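Local coordinates for protein lipid II:glycine glycyltransferase (Staphylococcus aureus, PDB 6SNR) that probably transfers the first glycine of the pentaglycine cross-bridge from glycyl-tRNA to the lysine side chain of lipid II during staphylococcal peptidoglycan synthesis, at residues R41-G46 and K94-A99; V78-S81 and A85-A88; M148-D153 and D157-S162; L189-E194 and L228-L233; E214-A219 and Y318-S323. All coordinates share one frame; numbering follows the deposited sequence.

Interaction 1 of 5, residues R41-G46 and K94-A99; sequences RRIAVG and KEIAKA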
# COMPACT_ATOMS: atom_id res chain seq x y z
N ARG A 41 -22.97 10.64 1.30
CA ARG A 41 -24.17 10.18 2.00
C ARG A 41 -23.97 8.74 2.33
O ARG A 41 -23.25 8.05 1.63
CB ARG A 41 -25.40 10.37 1.12
CG ARG A 41 -25.75 11.84 0.90
CD ARG A 41 -26.32 12.55 2.14
NE ARG A 41 -27.48 11.84 2.59
CZ ARG A 41 -28.70 11.99 2.05
NH1 ARG A 41 -28.94 12.89 1.10
NH2 ARG A 41 -29.69 11.23 2.49
N ARG A 42 -24.57 8.27 3.42
CA ARG A 42 -24.51 6.88 3.81
C ARG A 42 -25.89 6.24 3.86
O ARG A 42 -26.91 6.91 4.10
CB ARG A 42 -23.80 6.70 5.19
CG ARG A 42 -22.30 7.00 5.17
CD ARG A 42 -21.64 6.41 6.40
NE ARG A 42 -21.94 7.24 7.61
CZ ARG A 42 -22.78 6.89 8.58
NH1 ARG A 42 -23.51 5.79 8.51
NH2 ARG A 42 -22.95 7.70 9.63
N ILE A 43 -25.90 4.93 3.68
CA ILE A 43 -27.07 4.03 3.85
C ILE A 43 -26.62 2.82 4.66
O ILE A 43 -25.46 2.42 4.64
CB ILE A 43 -27.71 3.57 2.53
CG1 ILE A 43 -26.69 2.88 1.57
CG2 ILE A 43 -28.28 4.78 1.79
CD1 ILE A 43 -27.26 2.34 0.24
N ALA A 44 -27.57 2.23 5.38
CA ALA A 44 -27.37 0.99 6.13
C ALA A 44 -28.68 0.27 6.16
O ALA A 44 -29.72 0.90 6.24
CB ALA A 44 -26.82 1.24 7.53
N VAL A 45 -28.63 -1.04 6.05
CA VAL A 45 -29.81 -1.92 6.15
C VAL A 45 -29.51 -3.12 7.07
O VAL A 45 -28.35 -3.54 7.26
CB VAL A 45 -30.22 -2.42 4.75
CG1 VAL A 45 -30.53 -1.28 3.79
CG2 VAL A 45 -29.17 -3.36 4.18
N GLY A 46 -30.55 -3.63 7.72
CA GLY A 46 -30.41 -4.79 8.59
C GLY A 46 -31.74 -5.28 9.15
O GLY A 46 -32.80 -4.88 8.68
N LYS A 94 -31.16 4.35 -4.62
CA LYS A 94 -31.98 4.96 -5.66
C LYS A 94 -32.75 6.15 -5.12
O LYS A 94 -32.82 7.16 -5.73
CB LYS A 94 -32.97 3.94 -6.23
CG LYS A 94 -32.37 2.96 -7.22
CD LYS A 94 -33.28 1.79 -7.49
CE LYS A 94 -34.59 2.29 -8.09
NZ LYS A 94 -35.24 1.16 -8.75
N GLU A 95 -33.28 6.03 -3.90
CA GLU A 95 -33.97 7.18 -3.28
C GLU A 95 -33.07 8.44 -3.18
O GLU A 95 -33.42 9.58 -3.54
CB GLU A 95 -34.47 6.82 -1.88
CG GLU A 95 -35.51 5.73 -1.77
CD GLU A 95 -36.23 5.72 -0.42
OE1 GLU A 95 -36.03 6.65 0.41
OE2 GLU A 95 -37.02 4.78 -0.20
N ILE A 96 -31.87 8.24 -2.64
CA ILE A 96 -30.96 9.34 -2.46
C ILE A 96 -30.50 9.90 -3.82
O ILE A 96 -30.47 11.09 -4.06
CB ILE A 96 -29.77 8.88 -1.61
CG1 ILE A 96 -30.22 8.49 -0.22
CG2 ILE A 96 -28.69 9.95 -1.53
CD1 ILE A 96 -29.12 7.90 0.64
N ALA A 97 -30.08 8.99 -4.71
CA ALA A 97 -29.51 9.39 -5.98
C ALA A 97 -30.50 10.16 -6.87
O ALA A 97 -30.12 11.07 -7.52
CB ALA A 97 -28.96 8.16 -6.71
N LYS A 98 -31.76 9.77 -6.85
CA LYS A 98 -32.76 10.48 -7.65
C LYS A 98 -32.93 11.90 -7.11
O LYS A 98 -33.02 12.86 -7.88
CB LYS A 98 -34.08 9.71 -7.65
CG LYS A 98 -34.03 8.46 -8.50
CD LYS A 98 -35.27 7.61 -8.24
CE LYS A 98 -35.38 6.43 -9.17
NZ LYS A 98 -35.75 6.79 -10.57
N ALA A 99 -32.92 12.03 -5.78
CA ALA A 99 -32.98 13.35 -5.16
C ALA A 99 -31.78 14.23 -5.45
O ALA A 99 -31.89 15.45 -5.43
CB ALA A 99 -33.19 13.20 -3.66
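Ile-96 of the helix turns its side chain toward the strand and reaches two residues there, Arg-41 and Ile-43. Its two branches divide the work. CG2 lies over one face of the Arg-41 guanidinium, 3.9 Å above the plane and displaced toward the rim, while the CG1-CD1 arm passes NH2, with Arg-41 NH2 and Ile-96 CD1 3.9 Å apart. Arg-41 is bent at both CB-CG and CG-CD (chi2 -71°, chi3 -57°), which folds its guanidinium back over the isoleucine; Glu-100, just past the helix, touches the same side chain. Further in, Ile-96 CD1 presses on Ile-43 CG2 at 3.4 Å, closer than usual for two methyl groups, so this end of the contact is tightly packed. No hydrogen bond crosses between the segments. The buried Ile-43 also meets Leu-89 and Ser-92 one to two turns earlier on the helix, and Ile-96 rests on Phe-59 of the adjoining strand. The axes of segments 41-46 and 94-99 are 10.1 Å apart and run nearly antiparallel, at 159°. This is the packing of a helix across one face of a beta sheet, here in the N-terminal acetyltransferase-like (GNAT-type) half of a FemABX protein.

Interaction 2 of 5, residues V78-S81 and A85-A88; sequences VDYS and ALNA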
# COMPACT_ATOMS: atom_id res chain seq x y z
N VAL A 78 -21.44 -5.50 1.44
CA VAL A 78 -22.50 -6.48 1.65
C VAL A 78 -22.05 -7.83 1.11
O VAL A 78 -21.22 -7.89 0.25
CB VAL A 78 -23.83 -6.03 1.01
CG1 VAL A 78 -23.82 -6.06 -0.52
CG2 VAL A 78 -24.99 -6.86 1.54
N ASP A 79 -22.61 -8.90 1.66
CA ASP A 79 -22.52 -10.23 1.06
C ASP A 79 -23.42 -10.25 -0.18
O ASP A 79 -24.64 -10.12 -0.05
CB ASP A 79 -22.90 -11.27 2.12
CG ASP A 79 -22.88 -12.71 1.61
OD1 ASP A 79 -22.67 -12.95 0.40
OD2 ASP A 79 -23.10 -13.61 2.46
N TYR A 80 -22.83 -10.38 -1.37
CA TYR A 80 -23.54 -10.29 -2.67
C TYR A 80 -24.42 -11.53 -2.90
O TYR A 80 -25.26 -11.51 -3.81
CB TYR A 80 -22.59 -10.00 -3.85
CG TYR A 80 -22.19 -8.55 -3.87
CD1 TYR A 80 -21.20 -8.06 -3.01
CD2 TYR A 80 -22.87 -7.61 -4.66
CE1 TYR A 80 -20.89 -6.69 -2.96
CE2 TYR A 80 -22.58 -6.27 -4.62
CZ TYR A 80 -21.58 -5.80 -3.77
OH TYR A 80 -21.36 -4.46 -3.73
N SER A 81 -24.26 -12.55 -2.05
CA SER A 81 -25.23 -13.65 -1.99
C SER A 81 -26.46 -13.39 -1.10
O SER A 81 -27.38 -14.22 -1.10
CB SER A 81 -24.54 -14.92 -1.54
OG SER A 81 -23.39 -15.17 -2.33
N ALA A 85 -30.57 -8.10 1.43
CA ALA A 85 -29.76 -6.95 1.83
C ALA A 85 -29.31 -6.18 0.60
O ALA A 85 -29.30 -4.94 0.59
CB ALA A 85 -28.55 -7.42 2.63
N LEU A 86 -28.86 -6.89 -0.43
CA LEU A 86 -28.47 -6.21 -1.67
C LEU A 86 -29.60 -5.38 -2.26
O LEU A 86 -29.41 -4.20 -2.59
CB LEU A 86 -27.95 -7.21 -2.70
CG LEU A 86 -27.44 -6.69 -4.04
CD1 LEU A 86 -26.24 -5.76 -3.90
CD2 LEU A 86 -27.10 -7.91 -4.90
N ASN A 87 -30.82 -5.97 -2.39
CA ASN A 87 -31.95 -5.20 -2.91
C ASN A 87 -32.29 -3.98 -2.07
O ASN A 87 -32.62 -2.91 -2.58
CB ASN A 87 -33.19 -6.11 -3.01
CG ASN A 87 -34.45 -5.37 -3.43
OD1 ASN A 87 -35.40 -5.24 -2.61
ND2 ASN A 87 -34.50 -4.89 -4.67
N ALA A 88 -32.24 -4.15 -0.75
CA ALA A 88 -32.54 -3.04 0.14
C ALA A 88 -31.55 -1.90 0.02
O ALA A 88 -31.92 -0.72 0.01
CB ALA A 88 -32.63 -3.51 1.54
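The backbone N of Ser-81 donates to Asp-79 OD1 at 2.9 Å, closing an Asx turn around Tyr-80, the residue whose ring meets Leu-86 on the helix. The N-H points only moderately straight at its acceptor (149°) and comes to OD1 from above the carboxylate plane, 44° out of it. The turn spans residues 79-81, between the strand and the helix. Across it all contacts are apolar and involve buried residues. Leu-86 has CG trans to the amide nitrogen (chi1 -178°) and extends one methyl, CD1, to the tyrosine, 3.8 Å from Tyr-80 CE2; the two side chains cross at about a right angle. Val-78 supports this pair with its two branches: CG1 sits over one face of the Tyr-80 ring, offset toward the rim, and approaches Leu-86 CD1 at 4.2 Å, whereas CG2 packs on Ala-85 CB at 3.8 Å. The tyrosine is fixed at its far end too, since its OH is hydrogen-bonded to Phe-76 O; its own backbone O accepts from Asn-122 ND2. Helix 83-99 links strand 68-78 to the adjacent parallel strand 102-107, so the contact forms the first corner of a beta-alpha-beta crossover, consistent with the central crossover of the GNAT fold in this acetyltransferase-clan protein.

Interaction 3 of 5, residues M148-D153 and D157-S162; sequences MITPID and DELLNS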
# COMPACT_ATOMS: atom_id res chain seq x y z
N MET A 148 -2.28 -6.54 -7.02
CA MET A 148 -1.30 -7.52 -6.59
C MET A 148 -1.18 -7.53 -5.09
O MET A 148 -0.85 -6.50 -4.46
CB MET A 148 0.07 -7.23 -7.22
CG MET A 148 0.02 -7.23 -8.73
SD MET A 148 -0.04 -8.89 -9.45
CE MET A 148 1.71 -9.29 -9.44
N ILE A 149 -1.47 -8.69 -4.50
CA ILE A 149 -1.61 -8.76 -3.10
C ILE A 149 -0.69 -9.80 -2.45
O ILE A 149 -0.66 -10.94 -2.88
CB ILE A 149 -3.07 -9.14 -2.75
CG1 ILE A 149 -4.06 -8.10 -3.31
CG2 ILE A 149 -3.25 -9.19 -1.25
CD1 ILE A 149 -5.52 -8.33 -2.88
N THR A 150 -0.04 -9.39 -1.38
CA THR A 150 0.82 -10.28 -0.56
C THR A 150 0.10 -10.74 0.70
O THR A 150 -0.31 -9.93 1.51
CB THR A 150 2.13 -9.57 -0.14
OG1 THR A 150 2.82 -9.06 -1.30
CG2 THR A 150 3.04 -10.53 0.67
N PRO A 151 -0.03 -12.07 0.90
CA PRO A 151 -0.51 -12.57 2.19
C PRO A 151 0.56 -12.30 3.24
O PRO A 151 1.78 -12.67 3.04
CB PRO A 151 -0.68 -14.08 1.96
CG PRO A 151 -0.61 -14.28 0.50
CD PRO A 151 0.21 -13.15 -0.06
N ILE A 152 0.16 -11.66 4.33
CA ILE A 152 1.10 -11.28 5.40
C ILE A 152 0.80 -11.87 6.79
O ILE A 152 1.39 -11.45 7.79
CB ILE A 152 1.27 -9.75 5.51
CG1 ILE A 152 -0.09 -9.03 5.61
CG2 ILE A 152 2.01 -9.23 4.29
CD1 ILE A 152 0.05 -7.65 6.22
N ASP A 153 -0.13 -12.82 6.84
CA ASP A 153 -0.43 -13.51 8.09
C ASP A 153 0.53 -14.68 8.22
O ASP A 153 0.16 -15.87 8.22
CB ASP A 153 -1.90 -13.98 8.14
CG ASP A 153 -2.29 -14.88 7.01
OD1 ASP A 153 -1.76 -14.79 5.86
OD2 ASP A 153 -3.20 -15.71 7.26
N ASP A 157 10.14 -15.30 8.66
CA ASP A 157 10.79 -16.21 7.71
C ASP A 157 9.85 -16.66 6.62
O ASP A 157 10.22 -16.66 5.47
CB ASP A 157 11.37 -17.46 8.45
CG ASP A 157 12.42 -18.19 7.63
OD1 ASP A 157 13.50 -17.59 7.39
OD2 ASP A 157 12.19 -19.36 7.20
N GLU A 158 8.61 -17.03 6.94
CA GLU A 158 7.64 -17.45 5.93
C GLU A 158 7.35 -16.30 4.94
O GLU A 158 7.16 -16.53 3.75
CB GLU A 158 6.32 -17.83 6.58
CG GLU A 158 6.28 -19.07 7.47
CD GLU A 158 4.88 -19.23 8.11
OE1 GLU A 158 4.16 -20.19 7.71
OE2 GLU A 158 4.46 -18.39 8.97
N LEU A 159 7.29 -15.10 5.47
CA LEU A 159 6.99 -13.91 4.64
C LEU A 159 8.12 -13.68 3.62
O LEU A 159 7.88 -13.60 2.41
CB LEU A 159 6.78 -12.69 5.52
CG LEU A 159 6.49 -11.36 4.81
CD1 LEU A 159 5.26 -11.46 3.91
CD2 LEU A 159 6.36 -10.26 5.86
N LEU A 160 9.35 -13.63 4.15
CA LEU A 160 10.53 -13.51 3.29
C LEU A 160 10.60 -14.65 2.26
O LEU A 160 10.87 -14.42 1.11
CB LEU A 160 11.80 -13.43 4.18
CG LEU A 160 13.11 -13.23 3.41
CD1 LEU A 160 13.14 -11.98 2.57
CD2 LEU A 160 14.23 -13.21 4.42
N ASN A 161 10.36 -15.89 2.70
CA ASN A 161 10.35 -17.06 1.81
C ASN A 161 9.37 -16.97 0.63
O ASN A 161 9.61 -17.54 -0.47
CB ASN A 161 10.07 -18.35 2.64
CG ASN A 161 11.20 -18.73 3.59
OD1 ASN A 161 12.35 -18.31 3.44
ND2 ASN A 161 10.85 -19.52 4.62
N SER A 162 8.27 -16.19 0.82
CA SER A 162 7.26 -16.02 -0.23
C SER A 162 7.70 -15.15 -1.38
O SER A 162 7.15 -15.23 -2.46
CB SER A 162 5.94 -15.47 0.40
OG SER A 162 6.02 -14.09 0.70
O HOH W 1 3.35 -14.10 1.60
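Leu-159 CD1 is the helix atom on which the apolar contact converges, reached by three consecutive residues of the other segment. Thr-150 CG2 and Ile-152 CG2 each lie 4.0 Å from this Leu-159 CD1, and Pro-151 O stands 3.8 Å from it. The threonine meets the leucine at about a right angle, but Ile-152 lies alongside it, pointing the same way. With chi1 at 179°, Leu-159 extends away from its own N, which brings the CD1 methyl in among the three. Beside this patch runs a polar path. A water donates to Pro-151 O at 2.6 Å and to Ser-162 OG at 2.8 Å, joining the end of the strand to Ser-162 where no direct hydrogen bond does. Ser-162 OG in turn donates to Leu-159 O at 2.6 Å, in the carbonyl plane and on a lone pair, and the same carbonyl also accepts from Ser-162 N. The hydroxyl is therefore fixed as donor to the helix and acceptor from the water. Thr-150 is held by its own hydroxyl, OG1 bonding to Trp-377 O, which leaves CG2 for the leucine. Farther out, helix 332-347 packs against the same group through Tyr-338, Met-341 and Ala-344, while strand 146-151 lies in its sheet between strands 351-356 and 380-383, with helix 156-162 following directly after it.

Interaction 4 of 5, residues L189-E194 and L228-L233; sequences LKTFAE and LFLVKL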
# COMPACT_ATOMS: atom_id res chain seq x y z
N LEU A 189 6.04 14.53 5.90
CA LEU A 189 5.52 14.63 4.55
C LEU A 189 6.31 15.60 3.66
O LEU A 189 6.20 15.52 2.45
CB LEU A 189 4.01 15.00 4.52
CG LEU A 189 3.11 13.89 5.09
CD1 LEU A 189 1.71 14.42 5.42
CD2 LEU A 189 3.03 12.64 4.21
N LYS A 190 7.08 16.52 4.26
CA LYS A 190 7.88 17.45 3.47
C LYS A 190 9.04 16.73 2.82
O LYS A 190 9.23 16.87 1.63
CB LYS A 190 8.38 18.64 4.29
CG LYS A 190 7.33 19.72 4.53
CD LYS A 190 7.88 20.91 5.31
CE LYS A 190 9.08 21.54 4.62
NZ LYS A 190 9.45 22.88 5.17
N THR A 191 9.68 15.85 3.59
CA THR A 191 10.67 14.90 3.05
C THR A 191 10.04 14.00 1.99
O THR A 191 10.56 13.82 0.88
CB THR A 191 11.31 14.09 4.21
OG1 THR A 191 12.02 14.98 5.09
CG2 THR A 191 12.29 13.02 3.65
N PHE A 192 8.88 13.43 2.29
CA PHE A 192 8.22 12.58 1.31
C PHE A 192 7.92 13.26 -0.03
O PHE A 192 8.11 12.72 -1.11
CB PHE A 192 6.91 12.05 1.91
CG PHE A 192 6.22 11.07 1.03
CD1 PHE A 192 6.77 9.83 0.82
CD2 PHE A 192 5.03 11.41 0.40
CE1 PHE A 192 6.15 8.91 0.02
CE2 PHE A 192 4.41 10.50 -0.44
CZ PHE A 192 4.95 9.25 -0.63
N ALA A 193 7.40 14.49 0.04
CA ALA A 193 7.05 15.18 -1.20
C ALA A 193 8.28 15.46 -2.05
O ALA A 193 8.20 15.44 -3.29
CB ALA A 193 6.33 16.49 -0.88
N GLU A 194 9.41 15.74 -1.40
CA GLU A 194 10.69 15.95 -2.09
C GLU A 194 11.12 14.68 -2.81
O GLU A 194 11.54 14.71 -3.97
CB GLU A 194 11.77 16.38 -1.09
CG GLU A 194 11.57 17.77 -0.49
CD GLU A 194 12.70 18.20 0.44
OE1 GLU A 194 13.87 18.19 -0.01
OE2 GLU A 194 12.43 18.57 1.61
N LEU A 228 3.09 7.12 7.52
CA LEU A 228 4.18 7.47 6.66
C LEU A 228 5.45 6.79 7.17
O LEU A 228 5.73 6.83 8.37
CB LEU A 228 4.40 8.97 6.67
CG LEU A 228 5.63 9.50 5.92
CD1 LEU A 228 5.50 9.28 4.43
CD2 LEU A 228 5.89 10.97 6.26
N PHE A 229 6.19 6.15 6.26
CA PHE A 229 7.47 5.51 6.63
C PHE A 229 8.54 6.23 5.83
O PHE A 229 8.31 6.56 4.67
CB PHE A 229 7.46 4.00 6.31
CG PHE A 229 6.56 3.22 7.19
CD1 PHE A 229 5.20 3.20 6.94
CD2 PHE A 229 7.04 2.56 8.30
CE1 PHE A 229 4.35 2.56 7.78
CE2 PHE A 229 6.18 1.87 9.13
CZ PHE A 229 4.81 1.88 8.86
N LEU A 230 9.72 6.41 6.45
CA LEU A 230 10.86 7.04 5.78
C LEU A 230 12.10 6.17 6.05
O LEU A 230 12.27 5.64 7.18
CB LEU A 230 11.08 8.42 6.36
CG LEU A 230 10.02 9.48 6.13
CD1 LEU A 230 10.39 10.77 6.83
CD2 LEU A 230 9.85 9.70 4.65
N VAL A 231 12.98 6.06 5.07
CA VAL A 231 14.23 5.26 5.25
C VAL A 231 15.41 6.24 5.29
O VAL A 231 15.57 7.05 4.39
CB VAL A 231 14.44 4.26 4.12
CG1 VAL A 231 15.75 3.48 4.31
CG2 VAL A 231 13.25 3.30 4.04
N LYS A 232 16.21 6.12 6.36
CA LYS A 232 17.31 7.03 6.65
C LYS A 232 18.65 6.27 6.61
O LYS A 232 18.76 5.13 7.07
CB LYS A 232 17.14 7.60 8.04
CG LYS A 232 18.12 8.72 8.37
CD LYS A 232 17.74 9.41 9.66
CE LYS A 232 17.72 10.91 9.49
NZ LYS A 232 17.73 11.54 10.84
N LEU A 233 19.67 6.93 6.08
CA LEU A 233 21.05 6.47 6.20
C LEU A 233 21.67 7.47 7.17
O LEU A 233 21.72 8.66 6.85
CB LEU A 233 21.75 6.54 4.85
CG LEU A 233 23.28 6.34 4.90
CD1 LEU A 233 23.62 5.02 5.60
CD2 LEU A 233 23.86 6.37 3.50
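Leu-228 points both of its methyls at the helix, one to Phe-192 and one to Leu-189, in a helix-on-sheet layer of a GNAT-like domain. Helix 189-202 comes directly after strand 180-183 in sequence and packs across strand 226-233, its antiparallel neighbour; segments 189-194 and 228-233 cross at a steep 69°, their axes 9.3 Å apart. The contact uses Leu-189, Thr-191 and Phe-192, about one helical turn. Phe-192 and Leu-228 both have the first torsion near 180° (chi1 -175° and 174°), and the two side chains slant across each other. Leu-228 CD1 rests near the inner part of the phenylalanine, 3.9 Å from Phe-192 CD1 and about as far from CG. That ring is also engaged by Phe-213 of helix 210-220 in an edge-to-face pair. Two residues further along the strand, on the same face, Leu-230 also points at the helix but meets it more lightly, its CD2 reaching Thr-191 CG2 at 4.2 Å; Tyr-303 of the next strand touches both of these residues. No hydrogen bond joins the segments, and the leucines and the phenylalanine are buried. Leu-189 does not set out toward the strand, but its end swings inward and sets CD2 3.9 Å from Leu-228 CD2. Leu-228 CD2 comes closer still to the backbone, 3.6 Å from Leu-189 N.

Interaction 5 of 5, residues E214-A219 and Y318-S323; sequences ENIYDA and YLYGAS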
# COMPACT_ATOMS: atom_id res chain seq x y z
N GLU A 214 -0.98 15.64 2.46
CA GLU A 214 -1.49 16.06 3.74
C GLU A 214 -3.01 15.79 3.85
O GLU A 214 -3.47 15.38 4.88
CB GLU A 214 -1.16 17.54 3.96
CG GLU A 214 0.27 17.74 4.46
CD GLU A 214 0.69 19.20 4.51
OE1 GLU A 214 0.08 20.04 3.81
OE2 GLU A 214 1.68 19.48 5.22
N ASN A 215 -3.72 15.98 2.76
CA ASN A 215 -5.18 15.79 2.72
C ASN A 215 -5.55 14.34 3.02
O ASN A 215 -6.40 14.05 3.86
CB ASN A 215 -5.67 16.14 1.34
CG ASN A 215 -7.17 16.00 1.18
OD1 ASN A 215 -7.92 16.63 1.91
ND2 ASN A 215 -7.59 15.20 0.21
N ILE A 216 -4.83 13.43 2.41
CA ILE A 216 -5.04 12.01 2.74
C ILE A 216 -4.57 11.65 4.16
O ILE A 216 -5.28 11.02 4.99
CB ILE A 216 -4.42 11.11 1.63
CG1 ILE A 216 -2.94 11.38 1.39
CG2 ILE A 216 -5.10 11.33 0.28
CD1 ILE A 216 -2.38 10.66 0.18
N TYR A 217 -3.37 12.06 4.51
CA TYR A 217 -2.84 11.68 5.79
C TYR A 217 -3.65 12.16 7.01
O TYR A 217 -3.90 11.40 7.95
CB TYR A 217 -1.37 12.14 5.85
CG TYR A 217 -0.60 11.71 7.08
CD1 TYR A 217 0.09 10.49 7.12
CD2 TYR A 217 -0.52 12.52 8.19
CE1 TYR A 217 0.80 10.10 8.26
CE2 TYR A 217 0.20 12.16 9.32
CZ TYR A 217 0.88 10.94 9.35
OH TYR A 217 1.62 10.57 10.46
N ASP A 218 -4.03 13.44 7.00
CA ASP A 218 -4.71 14.08 8.11
C ASP A 218 -6.07 13.47 8.42
O ASP A 218 -6.53 13.51 9.56
CB ASP A 218 -4.92 15.56 7.81
CG ASP A 218 -3.64 16.39 7.83
OD1 ASP A 218 -2.58 15.91 8.30
OD2 ASP A 218 -3.70 17.54 7.34
N ALA A 219 -6.77 12.97 7.41
CA ALA A 219 -8.07 12.33 7.67
C ALA A 219 -7.95 11.00 8.39
O ALA A 219 -8.71 10.68 9.30
CB ALA A 219 -8.82 12.13 6.36
N TYR A 318 -0.29 -0.41 0.23
CA TYR A 318 0.84 0.42 -0.15
C TYR A 318 0.35 1.41 -1.18
O TYR A 318 0.15 1.07 -2.34
CB TYR A 318 1.95 -0.52 -0.73
CG TYR A 318 3.04 0.21 -1.49
CD1 TYR A 318 3.89 1.07 -0.85
CD2 TYR A 318 3.18 0.07 -2.84
CE1 TYR A 318 4.91 1.75 -1.51
CE2 TYR A 318 4.20 0.72 -3.52
CZ TYR A 318 5.06 1.54 -2.85
OH TYR A 318 6.09 2.25 -3.50
N LEU A 319 0.10 2.63 -0.75
CA LEU A 319 -0.61 3.63 -1.56
C LEU A 319 0.31 4.41 -2.48
O LEU A 319 0.02 4.57 -3.64
CB LEU A 319 -1.38 4.58 -0.63
CG LEU A 319 -2.87 4.91 -0.81
CD1 LEU A 319 -3.17 6.40 -0.75
CD2 LEU A 319 -3.54 4.27 -2.02
N TYR A 320 1.44 4.89 -1.95
CA TYR A 320 2.41 5.69 -2.68
C TYR A 320 3.79 5.42 -2.11
O TYR A 320 3.94 5.27 -0.90
CB TYR A 320 2.13 7.20 -2.53
CG TYR A 320 0.88 7.71 -3.22
CD1 TYR A 320 0.87 7.94 -4.56
CD2 TYR A 320 -0.28 8.00 -2.48
CE1 TYR A 320 -0.28 8.40 -5.22
CE2 TYR A 320 -1.44 8.45 -3.11
CZ TYR A 320 -1.42 8.67 -4.47
OH TYR A 320 -2.54 9.12 -5.11
N GLY A 321 4.79 5.39 -2.99
CA GLY A 321 6.21 5.28 -2.57
C GLY A 321 7.12 6.16 -3.42
O GLY A 321 6.77 6.49 -4.55
N ALA A 322 8.26 6.55 -2.86
CA ALA A 322 9.19 7.46 -3.56
C ALA A 322 10.58 7.16 -3.11
O ALA A 322 10.78 6.66 -1.99
CB ALA A 322 8.84 8.93 -3.29
N SER A 323 11.57 7.45 -3.96
CA SER A 323 12.96 7.27 -3.54
C SER A 323 13.88 8.17 -4.34
O SER A 323 13.54 8.54 -5.47
CB SER A 323 13.39 5.80 -3.70
OG SER A 323 13.26 5.36 -5.04
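Ile-216 reaches from the helix to two neighbouring strand residues, Leu-319 and Tyr-320, with a single methyl. The direct contacts are all van der Waals. Ile-216 CD1 approaches Tyr-320 CE2 at 4.1 Å, slanting in obliquely, and it lies 4.4 Å from Leu-319 CD1. Its CG1 is placed between the backbone N and the carbonyl carbon (chi1 56°), and from there the chain extends to carry CD1 outward. That two successive strand residues point toward the same helix follows from the backbone: Leu-319 has helix-like torsions (-87/-46°), and both it and Tyr-320 are paired with Leu-308 of the adjacent strand, consistent with a classic beta bulge. By its place beside the parallel strand 351-356 this strand probably corresponds to GNAT beta-4, where such a bulge recurs.

Aromatic and polar interactions secure the tyrosine from other directions. Its ring pairs edge-to-face with Phe-213, and its OH is hydrogen-bonded to the hydroxyl of Tyr-212, both from the first turn of the same helix 210-220. The helix has polar attachments of its own, with Asp-218 OD1 in a salt bridge to Arg-186 NE and Asn-215 ND2 bonded to Thr-32 O.

Between the two segments themselves there is no hydrogen bond or charge pair, and only 71 Å² is buried. The chemistry thus implies a light, non-directional apolar touch, while the orientation of Tyr-320 is probably set largely by Tyr-212 and Phe-213, which precede Ile-216 on its helix.

Interactions 1 and 2 lie in the N-terminal GNAT-like half and share helix 83-99; they meet where Val-45 CG1 touches Ala-88 CB at 3.8 Å, with centres 14 Å apart. Interactions 3, 4 and 5 all reach the second seven-stranded sheet. Interactions 4 and 5 alternate along the chain and abut, 11 Å between centres: Leu-189 CD1 packs on Glu-214 CG at 3.7 Å and Phe-192 CZ on Tyr-320 CB at 4.0 Å, so the two contacts pack directly against each other. Interaction 3 stays separate, its nearest atoms about 8 Å from interaction 5. Between the halves, interactions 1 and 5 come within about 14 Å at their nearest atoms.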